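PDB 4CW4: beta-ketoacyl synthase, which catalyses the condensation of acetyl-CoA with malonyl-ACP to give acetoacetyl-ACP, the primer that starts fatty acid synthesis. Local coordinates for residues Ile208-Lys211 with Thr212-Asp215; Val371-Asp374 with Asp375-Leu379; Glu573-Glu576 with Gln577-Ala581. All blocks are in the same frame, centred on the assembly; numbering follows the deposited sequence.

Interaction 1: Ile208-Lys211 with Thr212-Asp215; sequences IDWK and TIVD
Val214 lays its CG2 methyl over one face of the Trp210 indole, a CH-pi contact in which CG2 sits 3.6 Å from the centroid of the five-membered ring, 25° off its normal. The methyl is displaced toward the rim, and its nearest ring atom is Trp210 NE1, 3.3 Å from Val214 CG2. Trp210 CG stands anti to the backbone N (chi1 -179°), which swings the indole forward along the helix toward the next turn. Ile213 meets the six-membered ring obliquely, its CD1 3.8 Å from Trp210 CE3. The same isoleucine reaches back past the N-cap, Ile213 CG1 lying 3.6 Å from Ile208 CG2. These contacts run along the short helix 210-215 of the ketosynthase domain and the residues leading into it, with Asp209 as N-cap: its OD1 accepts from Lys211 N at 3.0 Å, from above the carboxylate plane. A water joins Asp209 N to Thr212 OG1 at the same end. On the outer flank Lys211, its chain bent at chi2 and chi4, brings NZ back to a salt bridge with Asp215 OD2 (3.2 Å), which offers its syn lone pair; the bond to Asp215 OD1 is weak. Further out, the carbonyl of Leu273 accepts from Trp210 NE1, which would restrain the indole's rotation, Ser623 binds Asp215 OD1, and Val307 and Ile309 of strand 307-314 pack against the indole.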
# COMPACT_ATOMS: atom_id res chain seq x y z
N ILE A 208 -27.97 8.10 9.22
CA ILE A 208 -27.57 9.10 10.20
C ILE A 208 -26.79 10.20 9.49
O ILE A 208 -25.91 9.92 8.67
CB ILE A 208 -26.73 8.47 11.34
CG1 ILE A 208 -27.52 7.37 12.07
CG2 ILE A 208 -26.31 9.54 12.35
CD1 ILE A 208 -26.68 6.53 12.97
N ASP A 209 -27.14 11.45 9.78
CA ASP A 209 -26.43 12.59 9.22
C ASP A 209 -24.96 12.49 9.62
O ASP A 209 -24.65 12.29 10.79
CB ASP A 209 -27.07 13.90 9.73
CG ASP A 209 -26.57 15.16 9.03
OD1 ASP A 209 -25.46 15.20 8.46
OD2 ASP A 209 -27.32 16.17 9.06
N TRP A 210 -24.04 12.59 8.67
CA TRP A 210 -22.61 12.53 8.98
C TRP A 210 -22.25 13.58 10.05
O TRP A 210 -21.46 13.31 10.94
CB TRP A 210 -21.74 12.71 7.73
CG TRP A 210 -20.26 12.62 8.03
CD1 TRP A 210 -19.33 13.62 7.89
CD2 TRP A 210 -19.54 11.48 8.54
NE1 TRP A 210 -18.09 13.17 8.28
CE2 TRP A 210 -18.19 11.87 8.69
CE3 TRP A 210 -19.90 10.18 8.89
CZ2 TRP A 210 -17.22 11.00 9.17
CZ3 TRP A 210 -18.93 9.32 9.36
CH2 TRP A 210 -17.61 9.74 9.50
N LYS A 211 -22.87 14.75 9.97
CA LYS A 211 -22.65 15.79 10.98
C LYS A 211 -22.98 15.31 12.40
O LYS A 211 -22.27 15.65 13.35
CB LYS A 211 -23.48 17.04 10.67
CG LYS A 211 -23.40 18.11 11.75
CD LYS A 211 -23.32 19.48 11.14
CE LYS A 211 -23.38 20.58 12.20
NZ LYS A 211 -22.38 20.43 13.28
N THR A 212 -24.05 14.56 12.55
CA THR A 212 -24.43 14.04 13.85
C THR A 212 -23.36 13.10 14.39
O THR A 212 -23.02 13.12 15.58
CB THR A 212 -25.78 13.30 13.78
OG1 THR A 212 -26.78 14.17 13.27
CG2 THR A 212 -26.20 12.82 15.15
N ILE A 213 -22.84 12.25 13.51
CA ILE A 213 -21.78 11.32 13.89
C ILE A 213 -20.54 12.09 14.37
O ILE A 213 -20.03 11.85 15.46
CB ILE A 213 -21.45 10.35 12.74
CG1 ILE A 213 -22.68 9.47 12.46
CG2 ILE A 213 -20.19 9.50 13.06
CD1 ILE A 213 -22.57 8.63 11.17
N VAL A 214 -20.08 13.03 13.56
CA VAL A 214 -18.89 13.81 13.90
C VAL A 214 -19.09 14.58 15.23
O VAL A 214 -18.17 14.62 16.05
CB VAL A 214 -18.53 14.79 12.77
CG1 VAL A 214 -17.32 15.60 13.13
CG2 VAL A 214 -18.26 14.02 11.48
N ASP A 215 -20.27 15.15 15.43
CA ASP A 215 -20.59 15.92 16.64
C ASP A 215 -20.55 15.04 17.91
O ASP A 215 -20.49 15.56 19.03
CB ASP A 215 -22.01 16.52 16.55
CG ASP A 215 -22.08 17.81 15.75
OD1 ASP A 215 -21.04 18.41 15.42
OD2 ASP A 215 -23.22 18.23 15.46
O HOH W 1 -28.77 12.43 11.92

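Interaction 2: Val371-Asp374 with Asp375-Leu379; sequences VLMD and DELAL
Asp374 caps the helix that follows the strand, its OD1 accepting from Leu377 N at 2.9 Å with an N-H...O angle of 162°. This is an N-cap at a strand-to-helix corner of the ketosynthase domain, where strand 371-374 and helix 375-379 run at 98° to each other. The cap is the tight part of the contact. With chi1 at 69°, CG sits between the backbone N and the carbonyl carbon, which turns the carboxylate toward the amides of the first turn, and Leu377 N meets OD1 from above the carboxylate plane. The first main-chain bond of the helix runs beside it, from Ala378 N to Asp374 O at 3.0 Å. The buried inner side is filled by apolar side chains. Met373, extended beyond CG, sets SD 4.0 Å from Leu377 CD2 and 4.2 Å from Ala378 CA; Val307 and Val217 touch Leu377 farther on, while Val11 lies against Ala378. The outer side is looser: Glu376 is exposed, its chain leads away from the strand, and its OE1 has a long, weak ion pair with Arg306. Asp375 also turns from the strand but is buried and firmly held: OD2 is gripped by Arg562 and His563, OD1 by Leu9 N, and Met637 of the second subunit packs against it. Arg306 holds the capping carboxylate by a salt bridge to Asp374 OD2, and Asp374 OD2 rests 3.5 Å from Leu377 CB.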
# COMPACT_ATOMS: atom_id res chain seq x y z
N VAL A 371 -19.16 0.70 7.26
CA VAL A 371 -19.03 1.70 8.32
C VAL A 371 -19.14 0.97 9.63
O VAL A 371 -20.15 0.32 9.88
CB VAL A 371 -20.11 2.78 8.22
CG1 VAL A 371 -19.87 3.87 9.25
CG2 VAL A 371 -20.18 3.36 6.83
N LEU A 372 -18.10 1.04 10.45
CA LEU A 372 -18.08 0.42 11.77
C LEU A 372 -18.21 1.48 12.84
O LEU A 372 -17.67 2.59 12.72
CB LEU A 372 -16.76 -0.32 12.01
CG LEU A 372 -16.32 -1.31 10.93
CD1 LEU A 372 -14.98 -1.94 11.30
CD2 LEU A 372 -17.41 -2.38 10.72
N MET A 373 -18.89 1.12 13.92
CA MET A 373 -18.87 1.92 15.14
C MET A 373 -18.64 1.01 16.32
O MET A 373 -18.99 -0.15 16.26
CB MET A 373 -20.19 2.64 15.36
CG MET A 373 -20.49 3.75 14.40
SD MET A 373 -22.06 4.54 14.77
CE MET A 373 -22.01 5.83 13.51
N ASP A 374 -18.09 1.55 17.40
CA ASP A 374 -18.15 0.81 18.65
C ASP A 374 -19.60 0.68 19.12
O ASP A 374 -20.47 1.48 18.78
CB ASP A 374 -17.28 1.45 19.73
CG ASP A 374 -17.80 2.78 20.21
OD1 ASP A 374 -18.63 2.80 21.18
OD2 ASP A 374 -17.37 3.80 19.65
N ASP A 375 -19.84 -0.35 19.91
CA ASP A 375 -21.18 -0.67 20.35
C ASP A 375 -21.84 0.43 21.17
O ASP A 375 -23.05 0.63 21.08
CB ASP A 375 -21.21 -1.99 21.14
CG ASP A 375 -20.34 -1.96 22.39
OD1 ASP A 375 -19.12 -1.80 22.26
OD2 ASP A 375 -20.86 -2.21 23.50
N GLU A 376 -21.07 1.13 21.97
CA GLU A 376 -21.64 2.17 22.82
C GLU A 376 -22.13 3.35 21.98
O GLU A 376 -23.23 3.86 22.20
CB GLU A 376 -20.59 2.60 23.84
CG GLU A 376 -21.08 3.58 24.87
CD GLU A 376 -20.04 3.81 25.94
OE1 GLU A 376 -19.07 4.56 25.69
OE2 GLU A 376 -20.18 3.22 27.03
N LEU A 377 -21.32 3.78 21.02
CA LEU A 377 -21.72 4.86 20.14
C LEU A 377 -22.92 4.44 19.28
O LEU A 377 -23.85 5.24 19.07
CB LEU A 377 -20.54 5.29 19.24
CG LEU A 377 -20.85 6.44 18.30
CD1 LEU A 377 -21.14 7.73 19.07
CD2 LEU A 377 -19.73 6.64 17.29
N ALA A 378 -22.91 3.22 18.76
CA ALA A 378 -24.04 2.73 17.97
C ALA A 378 -25.33 2.79 18.79
O ALA A 378 -26.36 3.24 18.31
CB ALA A 378 -23.78 1.31 17.49
N LEU A 379 -25.23 2.37 20.04
CA LEU A 379 -26.37 2.37 20.96
C LEU A 379 -26.89 3.80 21.15
O LEU A 379 -28.09 4.07 21.05
CB LEU A 379 -25.93 1.79 22.31
CG LEU A 379 -27.04 1.42 23.30
CD1 LEU A 379 -27.63 0.04 22.95
CD2 LEU A 379 -26.51 1.44 24.74

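Interaction 3: Glu573-Glu576 with Gln577-Ala581; sequences EKRE and QTRAA
The guanidinium groups of Arg575 and Arg579 lie flat on one another, one helical turn apart, with centres 3.7 Å apart and planes inclined by only 12°. The two side chains run side by side and point the same way. Arg579 NH2 sits over the centre of the Arg575 group, 3.3 Å from CZ, while Arg575 NE lies over the Arg579 group in return. Different torsions bring them together: Arg575 has CG anti to the backbone N (chi1 -180°) and a bend at chi3 of 78°, whereas Arg579 leaves its backbone with CG anti to the carbonyl carbon and stays extended as far as NE. The aliphatic part of Arg575 continues the overlap, its CG 3.8 Å from Arg579 NE. Acids probably offset the two positive charges: Glu556 makes a salt bridge to Arg575 NH1 and Asp384 to Arg579 NH2, with a long, weak ion pair from Asp384 to Arg575 NH1. Glu576 approaches differently. Its carboxylate stands steeply across the Arg579 plane, and OE1 is 4.1 Å from Arg579 NH1, beyond a salt bridge. A water spans them, donating to Glu576 OE1 at 2.6 Å and accepting from Arg579 NH1 at 2.9 Å, at the guanidinium edge and in its plane. Behind the pair, another water links Lys574 O to Gln577 OE1, and Thr578 OG1 bonds to the Gly382 carbonyl. Such i to i+4 stacking of arginines, with Arg579 N bonded to Arg575 O beneath it, belongs to a continuous alpha-helix, here the long helix 565-590 at the protein surface.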
# COMPACT_ATOMS: atom_id res chain seq x y z
N GLU A 573 -35.92 2.65 20.01
CA GLU A 573 -36.73 3.79 19.59
C GLU A 573 -35.98 4.69 18.60
O GLU A 573 -36.54 5.10 17.58
CB GLU A 573 -37.19 4.60 20.80
CG GLU A 573 -38.17 3.87 21.68
CD GLU A 573 -39.35 3.33 20.92
OE1 GLU A 573 -40.21 4.15 20.56
OE2 GLU A 573 -39.39 2.10 20.64
N LYS A 574 -34.73 5.05 18.90
CA LYS A 574 -33.96 5.90 18.00
C LYS A 574 -33.72 5.19 16.67
O LYS A 574 -33.76 5.81 15.61
CB LYS A 574 -32.60 6.25 18.61
CG LYS A 574 -32.67 7.20 19.79
CD LYS A 574 -31.28 7.50 20.31
CE LYS A 574 -31.32 8.23 21.63
NZ LYS A 574 -29.99 8.17 22.33
N ARG A 575 -33.54 3.88 16.73
CA ARG A 575 -33.26 3.13 15.53
C ARG A 575 -34.46 3.06 14.58
O ARG A 575 -34.27 2.91 13.37
CB ARG A 575 -32.76 1.74 15.89
CG ARG A 575 -32.43 0.88 14.67
CD ARG A 575 -31.74 -0.38 15.08
NE ARG A 575 -32.66 -1.36 15.63
CZ ARG A 575 -32.29 -2.59 15.96
NH1 ARG A 575 -31.02 -2.95 15.87
NH2 ARG A 575 -33.18 -3.47 16.36
N GLU A 576 -35.68 3.15 15.10
CA GLU A 576 -36.81 3.23 14.19
C GLU A 576 -36.69 4.46 13.27
O GLU A 576 -37.06 4.41 12.09
CB GLU A 576 -38.13 3.25 14.96
CG GLU A 576 -38.49 1.94 15.59
CD GLU A 576 -38.63 0.82 14.57
OE1 GLU A 576 -37.62 0.17 14.29
OE2 GLU A 576 -39.74 0.61 14.04
N GLN A 577 -36.15 5.55 13.81
CA GLN A 577 -36.03 6.78 13.04
C GLN A 577 -34.87 6.67 12.06
O GLN A 577 -34.96 7.09 10.91
CB GLN A 577 -35.81 7.97 13.98
CG GLN A 577 -36.98 8.23 14.93
CD GLN A 577 -36.66 9.29 15.99
OE1 GLN A 577 -35.52 9.42 16.45
NE2 GLN A 577 -37.68 10.04 16.38
N THR A 578 -33.75 6.12 12.51
CA THR A 578 -32.62 5.98 11.59
C THR A 578 -32.97 4.99 10.47
O THR A 578 -32.58 5.21 9.33
CB THR A 578 -31.34 5.58 12.28
OG1 THR A 578 -31.42 4.25 12.69
CG2 THR A 578 -31.05 6.40 13.49
N ARG A 579 -33.76 3.95 10.76
CA ARG A 579 -34.16 3.02 9.70
C ARG A 579 -35.04 3.70 8.68
O ARG A 579 -34.91 3.43 7.50
CB ARG A 579 -34.87 1.77 10.25
CG ARG A 579 -33.89 0.81 10.88
CD ARG A 579 -34.57 -0.35 11.59
NE ARG A 579 -33.59 -1.37 11.89
CZ ARG A 579 -33.83 -2.48 12.56
NH1 ARG A 579 -35.06 -2.76 13.02
NH2 ARG A 579 -32.84 -3.33 12.77
N ALA A 580 -35.93 4.57 9.14
CA ALA A 580 -36.76 5.35 8.22
C ALA A 580 -35.90 6.26 7.32
O ALA A 580 -36.15 6.37 6.13
CB ALA A 580 -37.80 6.16 9.02
N ALA A 581 -34.89 6.91 7.87
CA ALA A 581 -34.01 7.76 7.07
C ALA A 581 -33.23 6.93 6.03
O ALA A 581 -33.12 7.33 4.86
CB ALA A 581 -33.07 8.52 7.96
O HOH W 2 -32.96 8.77 15.73
O HOH W 3 -37.63 -1.64 12.41

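The three local contacts follow one another along the chain but gather on the same side of the subunit, their centres 13 to 15 Å apart. Interaction 1 touches both others. Ile213 CD1 packs 3.7 Å from Met373 CE, joining the helix 210-215 to the strand-helix corner of interaction 2, and Ile208 CG1 lies 3.9 Å from Thr578 CG2 of interaction 3. Interactions 2 and 3 do not touch, their nearest atoms being about 5 Å apart; the chain just beyond helix 375-381, at Gly382 and Asp384, bridges them. All three lie away from the inferred and predicted active-site residues Cys286, His439 and His477.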